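Local structure of excinuclease ABC, subunit A. (Deinococcus radiodurans, 2VF7) at residues Thr606-Phe609 against Asp610-Lys614; Ala305-Ile309 against Thr310-Arg314; Asp195-Thr199 against Leu200-Val204; Glu653-Leu657 against Pro658-Ala662. The protein probably binds damaged DNA as a zinc-containing, ATP-hydrolysing UvrA-type subunit of the excision repair system. The protein carries 1 engineered substitution. All blocks are in the same frame, centred on the assembly; numbering follows the deposited sequence.

Contact 1: Thr606-Phe609 against Asp610-Lys614; sequences TGLF and DQVRK
F609 and R613, one helical turn apart at the start of helix 609-617, cross at about a right angle, the aliphatic part of the arginine lying over one face of the ring. R613 CG stands 4.0 Å from the F609 ring centroid, 25° off the normal, a CH-pi contact displaced toward the rim; R613 CD then passes 3.5 Å from F609 CE2. F609 turns its ring away from its own backbone N (chi1 -164°), which sets it beside R613 and V612, whose CG1 is 4.1 Å from F609 CE1. The guanidinium, its plane turned 43° from the ring, forms a salt bridge from NH2 to D610 OD2 (3.2 Å), while NH1 bonds the carbonyl of A629. L608 and V612 lie side by side, L608 CD1 being 4.1 Å from V612 CG2. On the opening turn, G607, whose positive phi follows helix 602-605, offers its O to Q611 NE2 (3.0 Å) through a bent bond, the oxygen lying close to the amide plane of Q611. Replacing F609 with an alanine would probably leave R613 CG without its aromatic face and open a gap toward I686 and L690. Hydrophobic faces thus turn inward to helices 686-690 and 705-716, while the ion pair and the glutamine hydrogen bond tie the more accessible side of the new helix together.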
loop_
_atom_site.group_PDB
_atom_site.type_symbol
_atom_site.label_atom_id
_atom_site.label_comp_id
_atom_site.label_asym_id
_atom_site.label_seq_id
_atom_site.Cartn_x
_atom_site.Cartn_y
_atom_site.Cartn_z
ATOM N N THR A 606 -27.608 2.358 25.827
ATOM C CA THR A 606 -28.564 2.963 26.744
ATOM C C THR A 606 -29.397 1.881 27.447
ATOM O O THR A 606 -29.800 2.049 28.595
ATOM C CB THR A 606 -29.481 3.956 26.041
ATOM O OG1 THR A 606 -30.096 3.305 24.930
ATOM C CG2 THR A 606 -28.710 5.147 25.540
ATOM N N GLY A 607 -29.626 0.773 26.755
ATOM C CA GLY A 607 -30.337 -0.366 27.307
ATOM C C GLY A 607 -31.754 -0.398 26.780
ATOM O O GLY A 607 -32.531 -1.282 27.124
ATOM N N LEU A 608 -32.090 0.577 25.944
ATOM C CA LEU A 608 -33.448 0.729 25.449
ATOM C C LEU A 608 -33.841 -0.307 24.391
ATOM O O LEU A 608 -35.023 -0.533 24.165
ATOM C CB LEU A 608 -33.670 2.159 24.938
ATOM C CG LEU A 608 -33.033 2.694 23.649
ATOM C CD1 LEU A 608 -33.729 2.196 22.382
ATOM C CD2 LEU A 608 -33.073 4.201 23.680
ATOM N N PHE A 609 -32.866 -0.952 23.761
ATOM C CA PHE A 609 -33.174 -1.875 22.672
ATOM C C PHE A 609 -33.899 -3.136 23.167
ATOM O O PHE A 609 -34.645 -3.749 22.406
ATOM C CB PHE A 609 -31.917 -2.210 21.858
ATOM C CG PHE A 609 -32.198 -2.849 20.505
ATOM C CD1 PHE A 609 -32.908 -2.166 19.523
ATOM C CD2 PHE A 609 -31.745 -4.132 20.220
ATOM C CE1 PHE A 609 -33.181 -2.763 18.266
ATOM C CE2 PHE A 609 -32.008 -4.719 18.988
ATOM C CZ PHE A 609 -32.729 -4.020 18.008
ATOM N N ASP A 610 -33.705 -3.490 24.437
ATOM C CA ASP A 610 -34.305 -4.686 25.050
ATOM C C ASP A 610 -35.834 -4.701 25.039
ATOM O O ASP A 610 -36.431 -5.762 24.858
ATOM C CB ASP A 610 -33.859 -4.829 26.513
ATOM C CG ASP A 610 -32.567 -5.597 26.660
ATOM O OD1 ASP A 610 -31.484 -4.982 26.549
ATOM O OD2 ASP A 610 -32.630 -6.822 26.904
ATOM N N GLN A 611 -36.441 -3.533 25.305
ATOM C CA GLN A 611 -37.891 -3.332 25.320
ATOM C C GLN A 611 -38.432 -3.227 23.905
ATOM O O GLN A 611 -39.543 -3.691 23.610
ATOM C CB GLN A 611 -38.276 -2.057 26.069
ATOM C CG GLN A 611 -37.165 -1.363 26.878
ATOM C CD GLN A 611 -36.531 -2.252 27.946
ATOM O OE1 GLN A 611 -37.215 -3.044 28.633
ATOM N NE2 GLN A 611 -35.208 -2.123 28.090
ATOM N N VAL A 612 -37.636 -2.608 23.037
ATOM C CA VAL A 612 -37.934 -2.518 21.623
ATOM C C VAL A 612 -38.144 -3.925 21.057
ATOM O O VAL A 612 -39.083 -4.153 20.291
ATOM C CB VAL A 612 -36.818 -1.739 20.850
ATOM C CG1 VAL A 612 -37.045 -1.795 19.346
ATOM C CG2 VAL A 612 -36.737 -0.299 21.313
ATOM N N ARG A 613 -37.305 -4.880 21.444
ATOM C CA ARG A 613 -37.388 -6.219 20.851
ATOM C C ARG A 613 -38.591 -6.977 21.399
ATOM O O ARG A 613 -39.220 -7.773 20.706
ATOM C CB ARG A 613 -36.117 -7.003 21.121
ATOM C CG ARG A 613 -34.875 -6.346 20.588
ATOM C CD ARG A 613 -33.702 -7.284 20.702
ATOM N NE ARG A 613 -33.171 -7.342 22.058
ATOM C CZ ARG A 613 -33.282 -8.393 22.869
ATOM N NH1 ARG A 613 -33.897 -9.491 22.473
ATOM N NH2 ARG A 613 -32.752 -8.346 24.070
ATOM N N LYS A 614 -38.871 -6.722 22.671
ATOM C CA LYS A 614 -40.117 -7.094 23.363
ATOM C C LYS A 614 -41.394 -6.667 22.605
ATOM O O LYS A 614 -42.335 -7.440 22.493
ATOM C CB LYS A 614 -40.062 -6.469 24.757
ATOM C CG LYS A 614 -41.155 -6.844 25.688
ATOM C CD LYS A 614 -41.190 -5.896 26.882
ATOM C CE LYS A 614 -42.054 -4.644 26.623
ATOM N NZ LYS A 614 -41.289 -3.537 25.972
#

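Contact 2: Ala305-Ile309 against Thr310-Arg314; sequences AGLDI and TELSR
From D308, the N-cap residue, the chain turns into helix 309-314: D308 O accepts weak bonds from the amides of E311 and L312, and I309 O takes the firmer bond from S313 N (3.0 Å). S313 OG also reaches I309 O, at 2.9 Å, from above the carbonyl plane, so two donors of one residue grip this oxygen. E311 folds back over the start of the helix. Its first torsion (chi1 -46°) sets CG beside the backbone N, and the extended chain carries OE1 to the amide of D308, a weak bond of 3.4 Å that supplies one half of a capping box. On the way it crosses L307, whose CD2 packs 3.8 Å from E311 CB; the other methyl, L307 CD1, lies 4.0 Å from L312 CD2, the two leucines meeting nearly at a right angle. The side chains of D308 and E311 cross at about a right angle, their carboxylate planes 46° apart, with D308 OD2 only 3.2 Å from E311 OE1. K293 forms long, weak ion pairs with both. A glutamine in place of E311 would probably lose the weak ion pair with K293, leaving that lysine with less negative charge beside it. I309 packs on L120 and Y124 of helix 116-127. Two acidic groups so near each other should repel, a cost that the N-terminal end of the helix and the weakly paired K293 may partly offset.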
loop_
_atom_site.group_PDB
_atom_site.type_symbol
_atom_site.label_atom_id
_atom_site.label_comp_id
_atom_site.label_asym_id
_atom_site.label_seq_id
_atom_site.Cartn_x
_atom_site.Cartn_y
_atom_site.Cartn_z
ATOM N N ALA A 305 26.770 12.315 28.273
ATOM C CA ALA A 305 26.518 13.134 29.475
ATOM C C ALA A 305 26.397 12.298 30.763
ATOM O O ALA A 305 25.875 12.772 31.781
ATOM C CB ALA A 305 25.290 14.039 29.278
ATOM N N GLY A 306 26.899 11.060 30.702
ATOM C CA GLY A 306 26.810 10.112 31.812
ATOM C C GLY A 306 25.727 9.058 31.651
ATOM O O GLY A 306 25.508 8.252 32.560
ATOM N N LEU A 307 25.062 9.052 30.489
ATOM C CA LEU A 307 23.872 8.225 30.257
ATOM C C LEU A 307 23.934 7.410 28.968
ATOM O O LEU A 307 24.342 7.922 27.930
ATOM C CB LEU A 307 22.619 9.101 30.217
ATOM C CG LEU A 307 22.414 10.181 31.281
ATOM C CD1 LEU A 307 21.527 11.271 30.731
ATOM C CD2 LEU A 307 21.838 9.617 32.568
ATOM N N ASP A 308 23.524 6.145 29.046
ATOM C CA ASP A 308 23.285 5.322 27.858
ATOM C C ASP A 308 21.915 5.699 27.259
ATOM O O ASP A 308 21.134 6.386 27.921
ATOM C CB ASP A 308 23.327 3.835 28.219
ATOM C CG ASP A 308 22.335 3.471 29.326
ATOM O OD1 ASP A 308 21.216 3.040 29.000
ATOM O OD2 ASP A 308 22.670 3.638 30.519
ATOM N N ILE A 309 21.627 5.261 26.026
ATOM C CA ILE A 309 20.407 5.694 25.306
ATOM C C ILE A 309 19.121 5.618 26.138
ATOM O O ILE A 309 18.307 6.543 26.132
ATOM C CB ILE A 309 20.175 4.922 23.981
ATOM C CG1 ILE A 309 20.615 3.463 24.116
ATOM C CG2 ILE A 309 20.869 5.608 22.822
ATOM C CD1 ILE A 309 20.249 2.591 22.928
ATOM N N THR A 310 18.972 4.506 26.853
ATOM C CA THR A 310 17.835 4.224 27.718
ATOM C C THR A 310 17.517 5.341 28.714
ATOM O O THR A 310 16.374 5.798 28.788
ATOM C CB THR A 310 18.077 2.891 28.434
ATOM O OG1 THR A 310 17.991 1.840 27.471
ATOM C CG2 THR A 310 17.077 2.655 29.565
ATOM N N GLU A 311 18.527 5.782 29.455
ATOM C CA GLU A 311 18.337 6.771 30.506
ATOM C C GLU A 311 18.064 8.175 29.967
ATOM O O GLU A 311 17.293 8.922 30.580
ATOM C CB GLU A 311 19.546 6.801 31.444
ATOM C CG GLU A 311 20.051 5.433 31.898
ATOM C CD GLU A 311 21.419 5.502 32.570
ATOM O OE1 GLU A 311 22.231 6.375 32.203
ATOM O OE2 GLU A 311 21.693 4.672 33.460
ATOM N N LEU A 312 18.715 8.549 28.858
ATOM C CA LEU A 312 18.400 9.805 28.146
ATOM C C LEU A 312 16.941 9.810 27.678
ATOM O O LEU A 312 16.261 10.841 27.721
ATOM C CB LEU A 312 19.296 9.997 26.919
ATOM C CG LEU A 312 20.391 11.073 26.812
ATOM C CD1 LEU A 312 20.858 11.151 25.369
ATOM C CD2 LEU A 312 19.970 12.472 27.295
ATOM N N SER A 313 16.474 8.647 27.230
ATOM C CA SER A 313 15.133 8.504 26.667
ATOM C C SER A 313 14.002 8.637 27.693
ATOM O O SER A 313 12.871 8.974 27.334
ATOM C CB SER A 313 15.017 7.196 25.886
ATOM O OG SER A 313 15.854 7.228 24.744
ATOM N N ARG A 314 14.308 8.396 28.962
ATOM C CA ARG A 314 13.325 8.610 30.023
ATOM C C ARG A 314 13.057 10.094 30.287
ATOM O O ARG A 314 11.965 10.465 30.729
ATOM C CB ARG A 314 13.743 7.894 31.306
ATOM C CG ARG A 314 13.324 6.438 31.329
ATOM C CD ARG A 314 14.359 5.573 32.004
ATOM N NE ARG A 314 13.921 4.180 32.015
ATOM C CZ ARG A 314 13.635 3.487 33.116
ATOM N NH1 ARG A 314 13.760 4.050 34.318
ATOM N NH2 ARG A 314 13.233 2.222 33.017
#

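Contact 3: Asp195-Thr199 against Leu200-Val204; sequences DILVT and LGIDV
L197 CG and I202 CG1 both lie anti to the carbonyl carbon of their own residue (chi1 -58° and -71°), and this brings L197 CD2 to 4.0 Å from I202 CD1 as the two side chains pass at a slant. Their backbones are joined as well: I202 N donates to L197 O at 3.1 Å, and G201 N gives a weak bond to V198 O. With the positive phi of G201, these two bonds form a Schellman motif closing helix 187-199, and the apolar L197-I202 pair bridges the same turn, as is common in this motif. L200 N keeps a regular helical bond to I196 O (3.1 Å), in the carbonyl plane. Beyond the turn the chain doubles back, and V204 CG2 lands 3.7 Å from V198 CG1 and 4.1 Å from L197 CB, packing the returning loop against the helix it has just left. Within the UvrA DNA-binding domain, T199 OG1 bonds the carbonyl of P229; strand 227-230 lies along I196, T199 and L200 through V228, while helix 213-221 meets L197, L200 and I202 through I219, W218 and T215.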
loop_
_atom_site.group_PDB
_atom_site.type_symbol
_atom_site.label_atom_id
_atom_site.label_comp_id
_atom_site.label_asym_id
_atom_site.label_seq_id
_atom_site.Cartn_x
_atom_site.Cartn_y
_atom_site.Cartn_z
ATOM N N ASP A 195 -7.699 -35.150 20.147
ATOM C CA ASP A 195 -7.868 -36.252 19.187
ATOM C C ASP A 195 -6.579 -36.738 18.559
ATOM O O ASP A 195 -6.487 -37.914 18.140
ATOM C CB ASP A 195 -8.961 -35.962 18.143
ATOM C CG ASP A 195 -10.376 -36.020 18.761
ATOM O OD1 ASP A 195 -10.518 -36.588 19.871
ATOM O OD2 ASP A 195 -11.331 -35.511 18.151
ATOM N N ILE A 196 -5.574 -35.863 18.509
ATOM C CA ILE A 196 -4.241 -36.288 18.080
ATOM C C ILE A 196 -3.674 -37.258 19.110
ATOM O O ILE A 196 -3.183 -38.330 18.734
ATOM C CB ILE A 196 -3.272 -35.086 17.779
ATOM C CG1 ILE A 196 -3.714 -34.362 16.516
ATOM C CG2 ILE A 196 -1.790 -35.557 17.637
ATOM C CD1 ILE A 196 -3.072 -33.068 16.354
ATOM N N LEU A 197 -3.747 -36.897 20.393
ATOM C CA LEU A 197 -3.328 -37.792 21.477
ATOM C C LEU A 197 -4.014 -39.156 21.521
ATOM O O LEU A 197 -3.367 -40.122 21.910
ATOM C CB LEU A 197 -3.426 -37.116 22.862
ATOM C CG LEU A 197 -2.643 -35.818 23.147
ATOM C CD1 LEU A 197 -2.767 -35.389 24.607
ATOM C CD2 LEU A 197 -1.175 -35.968 22.744
ATOM N N VAL A 198 -5.296 -39.270 21.144
ATOM C CA VAL A 198 -5.956 -40.596 21.174
ATOM C C VAL A 198 -5.448 -41.504 20.058
ATOM O O VAL A 198 -5.323 -42.728 20.273
ATOM C CB VAL A 198 -7.539 -40.572 21.224
ATOM C CG1 VAL A 198 -8.055 -39.445 22.132
ATOM C CG2 VAL A 198 -8.126 -40.441 19.873
ATOM N N THR A 199 -5.115 -40.917 18.898
ATOM C CA THR A 199 -4.457 -41.643 17.787
ATOM C C THR A 199 -3.093 -42.168 18.253
ATOM O O THR A 199 -2.693 -43.294 17.964
ATOM C CB THR A 199 -4.304 -40.715 16.516
ATOM O OG1 THR A 199 -5.578 -40.536 15.906
ATOM C CG2 THR A 199 -3.365 -41.287 15.482
ATOM N N LEU A 200 -2.376 -41.335 18.990
ATOM C CA LEU A 200 -1.071 -41.716 19.490
ATOM C C LEU A 200 -1.134 -42.715 20.645
ATOM O O LEU A 200 -0.094 -43.181 21.085
ATOM C CB LEU A 200 -0.286 -40.483 19.930
ATOM C CG LEU A 200 0.263 -39.538 18.874
ATOM C CD1 LEU A 200 0.986 -38.428 19.598
ATOM C CD2 LEU A 200 1.203 -40.294 17.931
ATOM N N GLY A 201 -2.332 -43.029 21.137
ATOM C CA GLY A 201 -2.527 -44.092 22.141
ATOM C C GLY A 201 -2.311 -43.642 23.580
ATOM O O GLY A 201 -2.045 -44.463 24.482
ATOM N N ILE A 202 -2.417 -42.328 23.795
ATOM C CA ILE A 202 -2.366 -41.745 25.137
ATOM C C ILE A 202 -3.783 -41.690 25.682
ATOM O O ILE A 202 -4.724 -41.503 24.917
ATOM C CB ILE A 202 -1.696 -40.337 25.104
ATOM C CG1 ILE A 202 -0.194 -40.505 24.829
ATOM C CG2 ILE A 202 -1.964 -39.537 26.420
ATOM C CD1 ILE A 202 0.468 -39.301 24.232
ATOM N N ASP A 203 -3.912 -41.855 27.003
ATOM C CA ASP A 203 -5.187 -41.905 27.708
ATOM C C ASP A 203 -5.721 -40.504 28.083
ATOM O O ASP A 203 -5.196 -39.767 28.926
ATOM C CB ASP A 203 -5.059 -42.798 28.957
ATOM C CG ASP A 203 -6.403 -43.258 29.517
ATOM O OD1 ASP A 203 -7.477 -42.763 29.105
ATOM O OD2 ASP A 203 -6.371 -44.147 30.396
ATOM N N VAL A 204 -6.820 -40.188 27.432
ATOM C CA VAL A 204 -7.408 -38.885 27.421
ATOM C C VAL A 204 -8.553 -38.790 28.484
ATOM O O VAL A 204 -9.016 -37.701 28.825
ATOM C CB VAL A 204 -7.802 -38.641 25.929
ATOM C CG1 VAL A 204 -9.230 -38.124 25.730
ATOM C CG2 VAL A 204 -6.704 -37.839 25.201
#

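Contact 4: Glu653-Leu657 against Pro658-Ala662; sequences ELLFL and PSVYA
S659, P658 and L657 carry most of the buried surface where a beta hairpin turns, the loop between antiparallel strands 649-652 and 660-663. The hairpin lies in the sequence between the two cysteine pairs, C641-C644 and C664-C667, of a zinc site. L657 CB sits 3.5 Å from P658 CD across the peptide bond that joins the two residues. Both also pack on S70 of the second subunit, so the loop contributes to the dimer contact. S659 OG lies beside E653, 3.2 Å from E653 CA, while E653 OE1 approaches S659 CB at 3.5 Å. The serine thus sits at the mouth of the loop, its OG hydrogen-bonded to V652 O, where the second strand begins to pair with the first. A CA-H...O contact, S659 CA to L655 O at 3.5 Å, also spans the loop. V660, which shares backbone hydrogen bonds with V652, has its side chain about 9 Å from a bound ADP (nearest atoms). From the first limb, L655 crosses the loop at a slant to V660 on the second, and the two touch methyl to methyl, with L655 CD1 3.8 Å from V660 CG2.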
loop_
_atom_site.group_PDB
_atom_site.type_symbol
_atom_site.label_atom_id
_atom_site.label_comp_id
_atom_site.label_asym_id
_atom_site.label_seq_id
_atom_site.Cartn_x
_atom_site.Cartn_y
_atom_site.Cartn_z
ATOM N N GLU A 653 -10.016 -4.685 4.642
ATOM C CA GLU A 653 -8.565 -4.836 4.821
ATOM C C GLU A 653 -7.857 -4.710 3.476
ATOM O O GLU A 653 -6.780 -5.274 3.248
ATOM C CB GLU A 653 -8.249 -6.180 5.489
ATOM C CG GLU A 653 -8.320 -6.148 7.022
ATOM C CD GLU A 653 -7.027 -5.647 7.665
ATOM O OE1 GLU A 653 -7.120 -4.792 8.576
ATOM O OE2 GLU A 653 -5.926 -6.104 7.257
ATOM N N LEU A 654 -8.514 -3.965 2.594
ATOM C CA LEU A 654 -8.019 -3.619 1.285
ATOM C C LEU A 654 -7.235 -2.320 1.438
ATOM O O LEU A 654 -6.250 -2.075 0.713
ATOM C CB LEU A 654 -9.196 -3.452 0.310
ATOM C CG LEU A 654 -10.031 -4.671 -0.148
ATOM C CD1 LEU A 654 -9.172 -5.717 -0.897
ATOM C CD2 LEU A 654 -10.826 -5.332 0.981
ATOM N N LEU A 655 -7.672 -1.498 2.395
ATOM C CA LEU A 655 -6.874 -0.365 2.837
ATOM C C LEU A 655 -5.813 -0.817 3.840
ATOM O O LEU A 655 -6.122 -1.148 4.992
ATOM C CB LEU A 655 -7.744 0.782 3.375
ATOM C CG LEU A 655 -8.123 1.871 2.353
ATOM C CD1 LEU A 655 -9.040 2.913 2.965
ATOM C CD2 LEU A 655 -6.884 2.549 1.741
ATOM N N PHE A 656 -4.568 -0.842 3.354
ATOM C CA PHE A 656 -3.386 -1.267 4.117
ATOM C C PHE A 656 -2.860 -0.156 5.046
ATOM O O PHE A 656 -2.084 -0.427 5.973
ATOM C CB PHE A 656 -2.279 -1.748 3.163
ATOM C CG PHE A 656 -1.163 -0.753 2.964
ATOM C CD1 PHE A 656 -1.347 0.383 2.178
ATOM C CD2 PHE A 656 0.079 -0.957 3.567
ATOM C CE1 PHE A 656 -0.307 1.304 2.000
ATOM C CE2 PHE A 656 1.122 -0.045 3.395
ATOM C CZ PHE A 656 0.930 1.087 2.609
ATOM N N LEU A 657 -3.237 1.093 4.751
ATOM C CA LEU A 657 -3.174 2.173 5.729
ATOM C C LEU A 657 -4.491 2.055 6.464
ATOM O O LEU A 657 -5.484 1.670 5.848
ATOM C CB LEU A 657 -3.040 3.543 5.058
ATOM C CG LEU A 657 -4.125 4.050 4.083
ATOM C CD1 LEU A 657 -4.194 5.754 4.306
ATOM C CD2 LEU A 657 -3.733 3.398 2.495
ATOM N N PRO A 658 -4.522 2.388 7.771
ATOM C CA PRO A 658 -5.634 1.979 8.622
ATOM C C PRO A 658 -6.892 1.571 7.861
ATOM O O PRO A 658 -7.462 2.372 7.112
ATOM C CB PRO A 658 -5.864 3.222 9.484
ATOM C CG PRO A 658 -4.453 3.806 9.657
ATOM C CD PRO A 658 -3.572 3.218 8.538
ATOM N N SER A 659 -7.296 0.318 8.049
ATOM C CA SER A 659 -8.516 -0.244 7.451
ATOM C C SER A 659 -9.779 0.550 7.827
ATOM O O SER A 659 -9.831 1.159 8.898
ATOM C CB SER A 659 -8.661 -1.710 7.884
ATOM O OG SER A 659 -9.291 -2.495 6.887
ATOM N N VAL A 660 -10.782 0.547 6.942
ATOM C CA VAL A 660 -12.075 1.215 7.190
ATOM C C VAL A 660 -13.271 0.271 6.987
ATOM O O VAL A 660 -13.088 -0.884 6.637
ATOM C CB VAL A 660 -12.260 2.496 6.313
ATOM C CG1 VAL A 660 -11.219 3.551 6.658
ATOM C CG2 VAL A 660 -12.238 2.168 4.822
ATOM N N TYR A 661 -14.489 0.774 7.198
ATOM C CA TYR A 661 -15.715 -0.044 7.109
ATOM C C TYR A 661 -16.612 0.282 5.906
ATOM O O TYR A 661 -16.865 1.439 5.612
ATOM C CB TYR A 661 -16.531 0.032 8.414
ATOM C CG TYR A 661 -15.941 -0.747 9.578
ATOM C CD1 TYR A 661 -15.108 -0.123 10.514
ATOM C CD2 TYR A 661 -16.208 -2.108 9.736
ATOM C CE1 TYR A 661 -14.562 -0.840 11.592
ATOM C CE2 TYR A 661 -15.672 -2.840 10.801
ATOM C CZ TYR A 661 -14.855 -2.199 11.736
ATOM O OH TYR A 661 -14.312 -2.925 12.790
ATOM N N ALA A 662 -17.071 -0.759 5.219
ATOM C CA ALA A 662 -18.007 -0.635 4.102
ATOM C C ALA A 662 -19.328 -1.310 4.483
ATOM O O ALA A 662 -19.337 -2.166 5.366
ATOM C CB ALA A 662 -17.425 -1.282 2.865
#

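Contacts 1, 2 and 3 each lie at a helix boundary and are partly buried, whereas contact 4 is a surface hairpin loop and alone touches the second subunit. Contacts 1 and 2 open helices, contact 3 closes one: charged groups gather near the starts, as an opposite-charge pair in contact 1 and two neighbouring carboxylates in contact 2, while the closing turn of contact 3 rests on backbone bonds and aliphatic packing. Contacts 1 and 4 share the ABC transporter range, their centres about 32 Å apart; contact 3 belongs to the DNA-binding domain, and contact 2 lies on the opposite side of the chain's centre from contact 1.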